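Local coordinates for protein hydrogenase maturation protease HycI (PDB 5ZBY) that probably matures [NiFe] hydrogenase as a peptidase of family A31, cleaving the C-terminal end of its hydrogenase substrate, at residues Lys11-Ile16 with Thr43-Ile48; Phe65-Val70 with Thr116-Val121; Gly80-Phe85 with Ser137-Glu142. All coordinates share one frame; numbering follows the deposited sequence.

Interaction 1 (Lys11-Ile16 with Thr43-Ile48)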
loop_
_atom_site.group_PDB
_atom_site.type_symbol
_atom_site.label_atom_id
_atom_site.label_comp_id
_atom_site.label_asym_id
_atom_site.label_seq_id
_atom_site.Cartn_x
_atom_site.Cartn_y
_atom_site.Cartn_z
ATOM N N LYS A 11 2.900 -16.475 3.701
ATOM C CA LYS A 11 3.723 -15.742 2.771
ATOM C C LYS A 11 5.073 -15.432 3.353
ATOM O O LYS A 11 5.176 -14.764 4.387
ATOM C CB LYS A 11 3.018 -14.437 2.386
ATOM C CG LYS A 11 1.649 -14.644 1.838
ATOM C CD LYS A 11 1.695 -15.351 0.537
ATOM C CE LYS A 11 0.316 -15.432 -0.059
ATOM N NZ LYS A 11 -0.592 -16.284 0.745
ATOM N N THR A 12 6.133 -15.932 2.711
ATOM C CA THR A 12 7.466 -15.702 3.267
ATOM C C THR A 12 8.124 -14.411 2.796
ATOM O O THR A 12 8.571 -13.609 3.614
ATOM C CB THR A 12 8.393 -16.848 2.940
ATOM O OG1 THR A 12 7.832 -18.030 3.514
ATOM C CG2 THR A 12 9.801 -16.574 3.521
ATOM N N ARG A 13 8.192 -14.226 1.481
ATOM C CA ARG A 13 8.873 -13.053 0.963
ATOM C C ARG A 13 7.797 -11.994 0.655
ATOM O O ARG A 13 6.921 -12.231 -0.171
ATOM C CB ARG A 13 9.702 -13.377 -0.279
ATOM C CG ARG A 13 10.867 -14.406 -0.031
ATOM C CD ARG A 13 11.686 -14.493 -1.300
ATOM N NE ARG A 13 12.394 -13.293 -1.640
ATOM C CZ ARG A 13 13.485 -12.883 -1.026
ATOM N NH1 ARG A 13 14.032 -13.617 -0.033
ATOM N NH2 ARG A 13 14.073 -11.773 -1.439
ATOM N N ILE A 14 7.946 -10.812 1.249
ATOM C CA ILE A 14 6.879 -9.802 1.194
ATOM C C ILE A 14 7.469 -8.499 0.709
ATOM O O ILE A 14 8.565 -8.095 1.169
ATOM C CB ILE A 14 6.271 -9.640 2.556
ATOM C CG1 ILE A 14 5.624 -10.970 2.960
ATOM C CG2 ILE A 14 5.133 -8.562 2.529
ATOM C CD1 ILE A 14 5.190 -11.030 4.331
ATOM N N VAL A 15 6.780 -7.835 -0.223
ATOM C CA VAL A 15 7.171 -6.490 -0.585
ATOM C C VAL A 15 6.018 -5.606 -0.163
ATOM O O VAL A 15 4.867 -5.922 -0.476
ATOM C CB VAL A 15 7.480 -6.354 -2.100
ATOM C CG1 VAL A 15 7.923 -4.910 -2.434
ATOM C CG2 VAL A 15 8.581 -7.365 -2.550
ATOM N N ILE A 16 6.311 -4.546 0.595
ATOM C CA ILE A 16 5.280 -3.582 0.945
ATOM C C ILE A 16 5.622 -2.260 0.267
ATOM O O ILE A 16 6.739 -1.777 0.393
ATOM C CB ILE A 16 5.174 -3.413 2.453
ATOM C CG1 ILE A 16 4.809 -4.785 3.066
ATOM C CG2 ILE A 16 4.047 -2.410 2.797
ATOM C CD1 ILE A 16 4.942 -4.818 4.532
ATOM N N THR A 43 14.127 -7.524 8.614
ATOM C CA THR A 43 14.195 -8.928 8.253
ATOM C C THR A 43 14.582 -8.999 6.797
ATOM O O THR A 43 14.229 -8.149 5.983
ATOM C CB THR A 43 12.864 -9.650 8.482
ATOM O OG1 THR A 43 13.042 -11.063 8.314
ATOM C CG2 THR A 43 11.811 -9.140 7.489
ATOM N N PRO A 44 15.278 -10.047 6.428
ATOM C CA PRO A 44 15.778 -10.067 5.057
ATOM C C PRO A 44 14.742 -10.563 4.041
ATOM O O PRO A 44 14.928 -10.464 2.826
ATOM C CB PRO A 44 16.926 -11.091 5.169
ATOM C CG PRO A 44 16.350 -12.076 6.205
ATOM C CD PRO A 44 15.818 -11.163 7.237
ATOM N N ASP A 45 13.639 -11.082 4.567
ATOM C CA ASP A 45 12.557 -11.612 3.733
ATOM C C ASP A 45 11.560 -10.527 3.354
ATOM O O ASP A 45 10.636 -10.818 2.603
ATOM C CB ASP A 45 11.792 -12.685 4.466
ATOM C CG ASP A 45 12.668 -13.894 4.808
ATOM O OD1 ASP A 45 12.770 -14.204 6.005
ATOM O OD2 ASP A 45 13.215 -14.516 3.879
ATOM N N VAL A 46 11.763 -9.308 3.846
ATOM C CA VAL A 46 10.786 -8.243 3.563
ATOM C C VAL A 46 11.477 -7.024 2.931
ATOM O O VAL A 46 12.524 -6.579 3.417
ATOM C CB VAL A 46 10.069 -7.813 4.838
ATOM C CG1 VAL A 46 9.141 -6.601 4.562
ATOM C CG2 VAL A 46 9.240 -8.954 5.426
ATOM N N LEU A 47 10.890 -6.492 1.858
ATOM C CA LEU A 47 11.336 -5.275 1.229
ATOM C C LEU A 47 10.251 -4.214 1.379
ATOM O O LEU A 47 9.111 -4.481 1.017
ATOM C CB LEU A 47 11.624 -5.530 -0.235
ATOM C CG LEU A 47 11.903 -4.335 -1.142
ATOM C CD1 LEU A 47 13.142 -3.545 -0.658
ATOM C CD2 LEU A 47 12.028 -4.745 -2.594
ATOM N N ILE A 48 10.617 -3.041 1.903
ATOM C CA ILE A 48 9.695 -1.897 2.027
ATOM C C ILE A 48 10.128 -0.825 1.040
ATOM O O ILE A 48 11.294 -0.393 1.011
ATOM C CB ILE A 48 9.696 -1.315 3.443
ATOM C CG1 ILE A 48 9.588 -2.391 4.530
ATOM C CG2 ILE A 48 8.562 -0.243 3.573
ATOM C CD1 ILE A 48 8.240 -3.075 4.555
HETATM O O HOH W 1 16.141 -11.629 0.652
HETATM O O HOH W 2 13.100 -15.984 1.712
#
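Ile16 and Ile48 meet through their ends, CD1 of Ile16 lying 3.7 Å from CD1 of Ile48, and this pair sits at the apolar centre of a beta-alpha-beta crossover in which strands 14-18 and 46-50 run parallel and helix 29-40 makes the connection. The two isoleucines lie side by side and point the same way. In Ile48 a bend at chi2 (-69°) turns CD1 back over its neighbour, bringing it against CB as well as CD1 of Ile16. Ile14 and Val46 share this face, which Leu155 and Ile151 of helix 138-156 pack against, with Leu37 of helix 29-40 joining over the two isoleucines. Val15 and Leu47 emerge on the reverse face, CG1 of Val15 standing 4.1 Å from CD2 of Leu47, and there both are touched by Phe65.

Between these apolar faces runs the usual parallel ladder. Ile14 reaches over with its N to Asp45 O (3.0 Å) and receives Leu47 N at its own O (2.9 Å), and Leu47 O then takes Ile16 N at 2.8 Å. All three are nearly straight.

At the outer edge the contact is made through water. The guanidinium of Arg13 stands almost perpendicular to the Asp45 carboxylate (86° between planes), and its NH1 stops 4.1 Å from OD2 of Asp45, too far for a salt bridge. The group is fixed mainly by Phe65, whose carbonyl accepts from NE and whose ring makes a cation-pi contact. Two waters in the guanidinium plane complete the join: one links NH1 to Asp45 OD2, while the other accepts from Arg13 NH2 and donates to Pro44 O at 2.7 Å.

Interaction 2 (Phe65-Val70 with Thr116-Val121)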
loop_
_atom_site.group_PDB
_atom_site.type_symbol
_atom_site.label_atom_id
_atom_site.label_comp_id
_atom_site.label_asym_id
_atom_site.label_seq_id
_atom_site.Cartn_x
_atom_site.Cartn_y
_atom_site.Cartn_z
ATOM N N PHE A 65 12.881 -9.220 -6.262
ATOM C CA PHE A 65 12.841 -9.671 -4.885
ATOM C C PHE A 65 12.160 -11.029 -4.733
ATOM O O PHE A 65 12.187 -11.596 -3.694
ATOM C CB PHE A 65 12.161 -8.646 -3.987
ATOM C CG PHE A 65 12.447 -8.796 -2.523
ATOM C CD1 PHE A 65 13.644 -8.426 -1.988
ATOM C CD2 PHE A 65 11.482 -9.281 -1.673
ATOM C CE1 PHE A 65 13.885 -8.547 -0.654
ATOM C CE2 PHE A 65 11.706 -9.395 -0.344
ATOM C CZ PHE A 65 12.910 -9.030 0.169
ATOM N N LYS A 66 11.556 -11.515 -5.796
ATOM C CA LYS A 66 10.844 -12.775 -5.760
ATOM C C LYS A 66 9.787 -12.887 -4.678
ATOM O O LYS A 66 9.886 -13.712 -3.823
ATOM C CB LYS A 66 11.798 -13.965 -5.718
ATOM C CG LYS A 66 12.505 -14.186 -7.024
ATOM C CD LYS A 66 13.480 -15.335 -6.945
ATOM C CE LYS A 66 12.988 -16.567 -7.662
ATOM N NZ LYS A 66 12.249 -17.473 -6.750
ATOM N N PRO A 67 8.800 -11.992 -4.701
ATOM C CA PRO A 67 7.838 -11.988 -3.619
ATOM C C PRO A 67 6.833 -13.145 -3.696
ATOM O O PRO A 67 6.522 -13.624 -4.789
ATOM C CB PRO A 67 7.086 -10.624 -3.829
ATOM C CG PRO A 67 7.178 -10.447 -5.322
ATOM C CD PRO A 67 8.559 -10.957 -5.706
ATOM N N ASP A 68 6.312 -13.478 -2.520
ATOM C CA ASP A 68 5.160 -14.343 -2.341
ATOM C C ASP A 68 3.920 -13.465 -2.252
ATOM O O ASP A 68 2.838 -13.885 -2.672
ATOM C CB ASP A 68 5.303 -15.175 -1.078
ATOM C CG ASP A 68 6.498 -16.143 -1.157
ATOM O OD1 ASP A 68 6.623 -16.802 -2.208
ATOM O OD2 ASP A 68 7.292 -16.150 -0.213
ATOM N N LEU A 69 4.099 -12.254 -1.697
ATOM C CA LEU A 69 2.996 -11.283 -1.501
ATOM C C LEU A 69 3.536 -9.892 -1.756
ATOM O O LEU A 69 4.610 -9.542 -1.254
ATOM C CB LEU A 69 2.453 -11.343 -0.081
ATOM C CG LEU A 69 1.361 -10.312 0.295
ATOM C CD1 LEU A 69 0.102 -10.563 -0.519
ATOM C CD2 LEU A 69 1.063 -10.336 1.775
ATOM N N VAL A 70 2.761 -9.087 -2.490
ATOM C CA VAL A 70 3.049 -7.666 -2.656
ATOM C C VAL A 70 1.856 -6.915 -2.090
ATOM O O VAL A 70 0.715 -7.233 -2.442
ATOM C CB VAL A 70 3.279 -7.297 -4.133
ATOM C CG1 VAL A 70 3.545 -5.770 -4.232
ATOM C CG2 VAL A 70 4.491 -8.118 -4.699
ATOM N N THR A 116 5.856 -12.855 -11.466
ATOM C CA THR A 116 6.319 -13.469 -10.218
ATOM C C THR A 116 5.456 -14.571 -9.627
ATOM O O THR A 116 5.910 -15.327 -8.778
ATOM C CB THR A 116 6.421 -12.426 -9.103
ATOM O OG1 THR A 116 5.099 -11.929 -8.840
ATOM C CG2 THR A 116 7.287 -11.258 -9.517
ATOM N N GLY A 117 4.169 -14.593 -9.978
ATOM C CA GLY A 117 3.244 -15.484 -9.293
ATOM C C GLY A 117 2.808 -14.998 -7.923
ATOM O O GLY A 117 2.105 -15.704 -7.203
ATOM N N SER A 118 3.217 -13.784 -7.542
ATOM C CA SER A 118 2.912 -13.281 -6.204
ATOM C C SER A 118 1.422 -12.988 -6.030
ATOM O O SER A 118 0.818 -12.518 -6.961
ATOM C CB SER A 118 3.699 -11.993 -5.944
ATOM O OG SER A 118 3.558 -11.562 -4.606
ATOM N N ASP A 119 0.875 -13.249 -4.853
ATOM C CA ASP A 119 -0.418 -12.601 -4.522
ATOM C C ASP A 119 -0.218 -11.110 -4.441
ATOM O O ASP A 119 0.844 -10.639 -4.029
ATOM C CB ASP A 119 -0.936 -13.124 -3.201
ATOM C CG ASP A 119 -1.533 -14.514 -3.326
ATOM O OD1 ASP A 119 -1.869 -14.916 -4.459
ATOM O OD2 ASP A 119 -1.666 -15.208 -2.301
ATOM N N ILE A 120 -1.261 -10.335 -4.783
ATOM C CA ILE A 120 -1.162 -8.895 -4.667
ATOM C C ILE A 120 -2.345 -8.416 -3.858
ATOM O O ILE A 120 -3.472 -8.809 -4.160
ATOM C CB ILE A 120 -1.216 -8.191 -6.028
ATOM C CG1 ILE A 120 -0.408 -8.967 -7.103
ATOM C CG2 ILE A 120 -0.826 -6.710 -5.886
ATOM C CD1 ILE A 120 1.101 -8.856 -6.948
ATOM N N VAL A 121 -2.120 -7.520 -2.903
ATOM C CA VAL A 121 -3.271 -6.932 -2.178
ATOM C C VAL A 121 -3.106 -5.407 -2.103
ATOM O O VAL A 121 -1.970 -4.900 -2.201
ATOM C CB VAL A 121 -3.388 -7.564 -0.796
ATOM C CG1 VAL A 121 -2.216 -7.203 0.061
ATOM C CG2 VAL A 121 -4.634 -7.153 -0.122
HETATM O O HOH W 3 8.004 -14.746 -7.198
#
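Val70 and Ile120 pack side by side where strands 69-75 and 119-125 run parallel in the five-stranded mixed sheet of this alpha/beta fold. Their apolar contact brings CD1 of Ile120 to 3.9 Å from CB of Val70, on the face covered by Ile112 of helix 105-116. On the other face Leu69 sends CD1 to 4.1 Å from CG1 of Val121, with Val7 of helix 3-8 over both. Ser118 lays CB and OG against the Pro67 ring, OG 3.7 Å from Pro67 CB, while CG2 of Thr116 meets Pro67 CD.

Along the backbone, Val70 N donates to Asp119 O (2.9 Å) and Val121 N to Val70 O (2.9 Å), both nearly straight. The Asp119 N to Asp68 O bond (3.0 Å) is bent to 141° at the hydrogen, the donor above the carbonyl plane.

Side-chain polar bonds cluster at the turn leading into strand 119-125. Thr116 OG1 accepts from Ser118 N in an ST turn, and hydrogen-bonds to Ile112 O. With its OG anti to the backbone N (chi1 -173°), Ser118 donates to Asp119 O, which thus serves two donors.

A water bridges the backbones, donating to Pro67 O at 3.0 Å and to Thr116 O at 2.7 Å.

Interaction 3 (Gly80-Phe85 with Ser137-Glu142)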
loop_
_atom_site.group_PDB
_atom_site.type_symbol
_atom_site.label_atom_id
_atom_site.label_comp_id
_atom_site.label_asym_id
_atom_site.label_seq_id
_atom_site.Cartn_x
_atom_site.Cartn_y
_atom_site.Cartn_z
ATOM N N GLY A 80 -15.968 5.730 2.336
ATOM C CA GLY A 80 -15.980 5.424 3.753
ATOM C C GLY A 80 -15.959 6.662 4.638
ATOM O O GLY A 80 -15.911 7.808 4.155
ATOM N N GLU A 81 -15.965 6.444 5.948
ATOM C CA GLU A 81 -15.600 7.513 6.856
ATOM C C GLU A 81 -14.112 7.753 6.777
ATOM O O GLU A 81 -13.345 6.814 6.547
ATOM C CB GLU A 81 -15.999 7.182 8.287
ATOM C CG GLU A 81 -17.181 6.237 8.355
ATOM C CD GLU A 81 -18.036 6.437 9.597
ATOM O OE1 GLU A 81 -17.476 6.761 10.676
ATOM O OE2 GLU A 81 -19.273 6.278 9.483
ATOM N N ILE A 82 -13.684 8.991 6.956
ATOM C CA ILE A 82 -12.231 9.241 6.956
ATOM C C ILE A 82 -11.500 8.318 7.902
ATOM O O ILE A 82 -11.916 8.113 9.034
ATOM C CB ILE A 82 -11.841 10.692 7.336
ATOM C CG1 ILE A 82 -10.323 10.756 7.516
ATOM C CG2 ILE A 82 -12.511 11.081 8.632
ATOM C CD1 ILE A 82 -9.705 12.074 7.497
ATOM N N GLY A 83 -10.419 7.694 7.433
ATOM C CA GLY A 83 -9.634 6.892 8.347
ATOM C C GLY A 83 -10.022 5.436 8.318
ATOM O O GLY A 83 -9.329 4.579 8.894
ATOM N N GLU A 84 -11.133 5.137 7.668
ATOM C CA GLU A 84 -11.596 3.762 7.585
ATOM C C GLU A 84 -10.665 3.011 6.635
ATOM O O GLU A 84 -10.225 3.563 5.626
ATOM C CB GLU A 84 -13.017 3.723 7.070
ATOM C CG GLU A 84 -13.638 2.362 6.941
ATOM C CD GLU A 84 -15.124 2.448 6.550
ATOM O OE1 GLU A 84 -15.720 3.572 6.521
ATOM O OE2 GLU A 84 -15.697 1.383 6.228
ATOM N N PHE A 85 -10.410 1.743 6.935
ATOM C CA PHE A 85 -9.568 0.919 6.068
ATOM C C PHE A 85 -10.363 0.066 5.085
ATOM O O PHE A 85 -11.520 -0.329 5.349
ATOM C CB PHE A 85 -8.710 0.003 6.934
ATOM C CG PHE A 85 -7.710 0.701 7.760
ATOM C CD1 PHE A 85 -6.803 1.588 7.186
ATOM C CD2 PHE A 85 -7.581 0.401 9.111
ATOM C CE1 PHE A 85 -5.834 2.219 7.958
ATOM C CE2 PHE A 85 -6.611 1.011 9.893
ATOM C CZ PHE A 85 -5.707 1.928 9.311
ATOM N N SER A 137 -3.806 15.107 7.916
ATOM C CA SER A 137 -4.564 15.283 9.122
ATOM C C SER A 137 -3.984 14.460 10.242
ATOM O O SER A 137 -3.296 13.533 10.013
ATOM C CB SER A 137 -6.016 14.904 8.875
ATOM O OG SER A 137 -6.194 13.540 8.662
ATOM N N GLU A 138 -4.237 14.882 11.468
ATOM C CA GLU A 138 -3.836 14.146 12.653
ATOM C C GLU A 138 -4.365 12.735 12.581
ATOM O O GLU A 138 -3.653 11.780 12.897
ATOM C CB GLU A 138 -4.379 14.824 13.909
ATOM C CG GLU A 138 -3.935 16.256 14.023
ATOM C CD GLU A 138 -2.425 16.352 14.160
ATOM O OE1 GLU A 138 -1.859 15.548 14.928
ATOM O OE2 GLU A 138 -1.806 17.212 13.494
ATOM N N LEU A 139 -5.610 12.610 12.148
ATOM C CA LEU A 139 -6.278 11.310 12.084
ATOM C C LEU A 139 -5.543 10.362 11.121
ATOM O O LEU A 139 -5.248 9.247 11.474
ATOM C CB LEU A 139 -7.750 11.475 11.658
ATOM C CG LEU A 139 -8.523 10.171 11.421
ATOM C CD1 LEU A 139 -8.419 9.253 12.597
ATOM C CD2 LEU A 139 -10.008 10.574 11.179
ATOM N N ILE A 140 -5.232 10.830 9.934
ATOM C CA ILE A 140 -4.513 10.026 8.973
ATOM C C ILE A 140 -3.125 9.672 9.462
ATOM O O ILE A 140 -2.669 8.616 9.198
ATOM C CB ILE A 140 -4.488 10.684 7.587
ATOM C CG1 ILE A 140 -5.847 10.604 6.918
ATOM C CG2 ILE A 140 -3.429 10.112 6.669
ATOM C CD1 ILE A 140 -6.603 9.350 7.125
ATOM N N LYS A 141 -2.453 10.589 10.125
ATOM C CA LYS A 141 -1.149 10.231 10.706
ATOM C C LYS A 141 -1.302 9.121 11.707
ATOM O O LYS A 141 -0.468 8.180 11.748
ATOM C CB LYS A 141 -0.475 11.432 11.379
ATOM C CG LYS A 141 -0.039 12.495 10.407
ATOM C CD LYS A 141 0.571 13.694 11.140
ATOM C CE LYS A 141 -0.353 14.877 11.168
ATOM N NZ LYS A 141 0.359 16.062 11.723
ATOM N N GLU A 142 -2.349 9.200 12.518
ATOM C CA GLU A 142 -2.556 8.179 13.541
ATOM C C GLU A 142 -2.892 6.830 12.879
ATOM O O GLU A 142 -2.455 5.769 13.350
ATOM C CB GLU A 142 -3.642 8.630 14.534
ATOM C CG GLU A 142 -3.947 7.609 15.621
ATOM C CD GLU A 142 -5.043 6.638 15.227
ATOM O OE1 GLU A 142 -5.982 7.069 14.512
ATOM O OE2 GLU A 142 -4.964 5.447 15.629
#
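Ile82 carries most of the loop's side of the contact between residues 80-85 and the first turn of helix 138-156, pushing its side chain toward Leu139 and Ile140. Read along the loop, the stage is set just before it. Gly80 N is hydrogen-bonded to Gln126 OE1. The bond from Glu84 N to Glu81 O (3.0 Å) closes a type II beta turn with Ile82 and Gly83 at its corners, and the Glu84 carboxylate also ties back through OE1 to Glu81 N at 2.9 Å.

Ile82 has CG1 anti to its backbone N (chi1 171°), which extends the chain outward to the helix. There it meets Leu139 tip to tip: CD2 of Leu139 lies 3.6 Å from CG2 of Ile82 and also touches Ile82 CG1. Ile140 crosses more obliquely, its CD1 lying 4.0 Å from Ile82 CG1. The far end, CD1, stops 4.0 Å from OG of Ser137, the N-cap, which accepts from Ile140 N at 3.1 Å. With an alanine in place of Ile82, CD2 of Leu139 would probably be left without its main partner on the loop, and a gap would be likely to open beside Ile140.

Gly83 follows at a positive phi (95°) suited to glycine, and its CA lets Ile140 CD1 come to 4.1 Å; a beta carbon here would crowd Leu139 CG. Its O lies over the centre of the Phe85 ring, 4.2 Å above the plane, as the chain enters strand 85-88.

Between the two segments the contact is van der Waals packing. Polar bonds go to other partners, Ser137 OG to Asp26 as well as Ile140 N, and the backbone of Gly80, Gly83 and Glu84 to Gln126, which leaves the join dependent on the fit of the methyl groups.

Overall arrangement
Interactions 1 and 2 work as one block, their centres 9 Å apart at adjoining strands of the same sheet. Arg13 stitches them together: its NE reaches Phe65 O at 2.7 Å and its N reaches Asp68 OD2 at 2.7 Å. Interaction 3 stands on the opposite side of the chain's centre, about 26 Å from interaction 1 and 27 Å from interaction 2 between centres, and touches neither. In sequence, interaction 1 closes before the others open, whereas the segments of 2 and 3 alternate. A bound EPE molecule, a buffer component, lies about 11 Å from the side chains of Ile120 and Ile140 and about 14 Å from that of Ile16, so none of these three side chains touches it.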